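Local coordinates for phage tail sheath protein (Desulfitobacterium hafniense, PDB 3HXL) that probably forms the contractile sheath around the tail tube of a myovirus-like phage or prophage, at residues L313-D318 / L322-I327. Residues are numbered along the deposited sequence; the frame is centred on the assembly and turned at random.
Sequences LFTASD and LVEQDI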
loop_
_atom_site.group_PDB
_atom_site.type_symbol
_atom_site.label_atom_id
_atom_site.label_comp_id
_atom_site.label_asym_id
_atom_site.label_seq_id
_atom_site.Cartn_x
_atom_site.Cartn_y
_atom_site.Cartn_z
ATOM N N LEU A 313 3.270 14.408 -12.360
ATOM C CA LEU A 313 4.635 14.364 -12.863
ATOM C C LEU A 313 5.642 15.097 -11.982
ATOM O O LEU A 313 5.281 15.987 -11.210
ATOM C CB LEU A 313 4.675 14.968 -14.269
ATOM C CG LEU A 313 4.286 16.449 -14.318
ATOM C CD1 LEU A 313 5.546 17.312 -14.407
ATOM C CD2 LEU A 313 3.401 16.703 -15.524
ATOM N N PHE A 314 6.908 14.715 -12.124
ATOM C CA PHE A 314 8.001 15.315 -11.370
ATOM C C PHE A 314 8.753 16.304 -12.243
ATOM O O PHE A 314 8.880 16.110 -13.454
ATOM C CB PHE A 314 8.971 14.226 -10.903
ATOM C CG PHE A 314 8.337 13.192 -10.027
ATOM C CD1 PHE A 314 8.114 13.450 -8.676
ATOM C CD2 PHE A 314 7.929 11.971 -10.556
ATOM C CE1 PHE A 314 7.483 12.513 -7.871
ATOM C CE2 PHE A 314 7.297 11.026 -9.757
ATOM C CZ PHE A 314 7.075 11.295 -8.411
ATOM N N THR A 315 9.250 17.366 -11.618
ATOM C CA THR A 315 10.015 18.389 -12.314
ATOM C C THR A 315 11.306 18.601 -11.530
ATOM O O THR A 315 11.285 18.690 -10.297
ATOM C CB THR A 315 9.225 19.722 -12.393
ATOM O OG1 THR A 315 8.009 19.513 -13.125
ATOM C CG2 THR A 315 10.052 20.800 -13.086
ATOM N N ALA A 316 12.426 18.661 -12.241
ATOM C CA ALA A 316 13.726 18.846 -11.595
ATOM C C ALA A 316 13.925 20.297 -11.175
ATOM O O ALA A 316 13.584 21.215 -11.916
ATOM C CB ALA A 316 14.845 18.417 -12.538
ATOM N N SER A 317 14.477 20.496 -9.981
ATOM C CA SER A 317 14.724 21.837 -9.460
ATOM C C SER A 317 15.686 21.788 -8.279
ATOM O O SER A 317 15.464 21.042 -7.329
ATOM C CB SER A 317 13.405 22.476 -9.022
ATOM O OG SER A 317 13.626 23.710 -8.356
ATOM N N ASP A 318 16.764 22.564 -8.349
ATOM C CA ASP A 318 17.745 22.614 -7.264
ATOM C C ASP A 318 18.194 21.209 -6.831
ATOM O O ASP A 318 18.271 20.907 -5.640
ATOM C CB ASP A 318 17.141 23.370 -6.071
ATOM C CG ASP A 318 18.165 23.697 -4.995
ATOM O OD1 ASP A 318 19.167 24.377 -5.312
ATOM O OD2 ASP A 318 17.960 23.284 -3.829
ATOM N N LEU A 322 10.773 17.477 -7.814
ATOM C CA LEU A 322 9.577 17.965 -7.148
ATOM C C LEU A 322 8.286 17.563 -7.838
ATOM O O LEU A 322 8.231 17.463 -9.063
ATOM C CB LEU A 322 9.629 19.486 -7.035
ATOM C CG LEU A 322 10.435 20.091 -5.877
ATOM C CD1 LEU A 322 11.719 19.334 -5.641
ATOM C CD2 LEU A 322 10.701 21.552 -6.182
ATOM N N VAL A 323 7.255 17.312 -7.040
ATOM C CA VAL A 323 5.949 16.978 -7.585
ATOM C C VAL A 323 5.466 18.301 -8.163
ATOM O O VAL A 323 5.364 19.296 -7.440
ATOM C CB VAL A 323 4.973 16.510 -6.479
ATOM C CG1 VAL A 323 3.562 16.381 -7.045
ATOM C CG2 VAL A 323 5.433 15.164 -5.923
ATOM N N GLU A 324 5.183 18.321 -9.462
ATOM C CA GLU A 324 4.726 19.549 -10.113
ATOM C C GLU A 324 3.415 19.993 -9.485
ATOM O O GLU A 324 3.291 21.122 -9.004
ATOM C CB GLU A 324 4.541 19.312 -11.619
ATOM C CG GLU A 324 4.091 20.540 -12.423
ATOM C CD GLU A 324 5.099 21.688 -12.403
ATOM O OE1 GLU A 324 6.320 21.426 -12.435
ATOM O OE2 GLU A 324 4.665 22.859 -12.374
ATOM N N GLN A 325 2.438 19.093 -9.510
ATOM C CA GLN A 325 1.123 19.336 -8.922
ATOM C C GLN A 325 0.585 18.008 -8.423
ATOM O O GLN A 325 0.649 17.000 -9.125
ATOM C CB GLN A 325 0.158 19.949 -9.944
ATOM C CG GLN A 325 0.390 21.434 -10.171
ATOM C CD GLN A 325 -0.760 22.107 -10.891
ATOM O OE1 GLN A 325 -1.908 21.672 -10.800
ATOM N NE2 GLN A 325 -0.464 23.191 -11.593
ATOM N N ASP A 326 0.082 18.015 -7.190
ATOM C CA ASP A 326 -0.460 16.824 -6.543
ATOM C C ASP A 326 -1.897 16.657 -7.032
ATOM O O ASP A 326 -2.849 17.011 -6.334
ATOM C CB ASP A 326 -0.404 17.023 -5.018
ATOM C CG ASP A 326 -0.868 15.805 -4.233
ATOM O OD1 ASP A 326 -1.032 14.717 -4.832
ATOM O OD2 ASP A 326 -1.056 15.947 -3.003
ATOM N N ILE A 327 -2.046 16.123 -8.240
ATOM C CA ILE A 327 -3.366 15.943 -8.830
ATOM C C ILE A 327 -3.643 14.526 -9.298
ATOM O O ILE A 327 -2.717 13.731 -9.504
ATOM C CB ILE A 327 -3.563 16.872 -10.051
ATOM C CG1 ILE A 327 -2.482 16.581 -11.102
ATOM C CG2 ILE A 327 -3.521 18.321 -9.618
ATOM C CD1 ILE A 327 -2.716 17.284 -12.440
HETATM O O HOH W 1 1.615 16.843 -11.711
#
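Thr315 and Leu322 face each other as the hydrogen-bonded pair of a short antiparallel beta hairpin, made by strands 314-317 and 320-323 in the subtilisin-like region of the sheath protein. The hairpin follows helix 300-308 in the chain and packs against that helix and strand 246-255. Two backbone bonds join the pair. Thr315 N donates to Leu322 O at 2.8 Å. Leu322 N returns a bond to Thr315 O. Next to them, Phe314 and Val323 form a non-hydrogen-bonded pair, where Phe314 CA also makes a CA-H...O contact with Leu322 O at 3.2 Å. The pairing continues at Glu324, whose N bonds to Leu313 O at 2.9 Å and a nearly straight 171°. A water then bridges Leu313 N and Gln325 O where the two segments move apart.

On one face, the Phe314 ring meets Val323 obliquely, with CE1 3.9 Å from Val323 CG2. This ring is buried against Val249 and Val253 of strand 246-255 and Trp269 and Val270 of helix 263-276. On the other, Leu322 CD2 touches Ser317 CB. Leu313 and Glu324 run side by side, with Leu313 CD1 against Glu324 CB at 3.6 Å. The face of Thr315 and Glu324 meets Ile303 of helix 300-308, which packs on both residues. The side chain of Glu324 starts with CG anti to N (chi1 -179°), then bends at chi2 (63°), which carries its carboxylate across to the threonine. There Thr315 OG1 donates a 2.6 Å hydrogen bond to Glu324 OE1, which receives it on its anti lone pair.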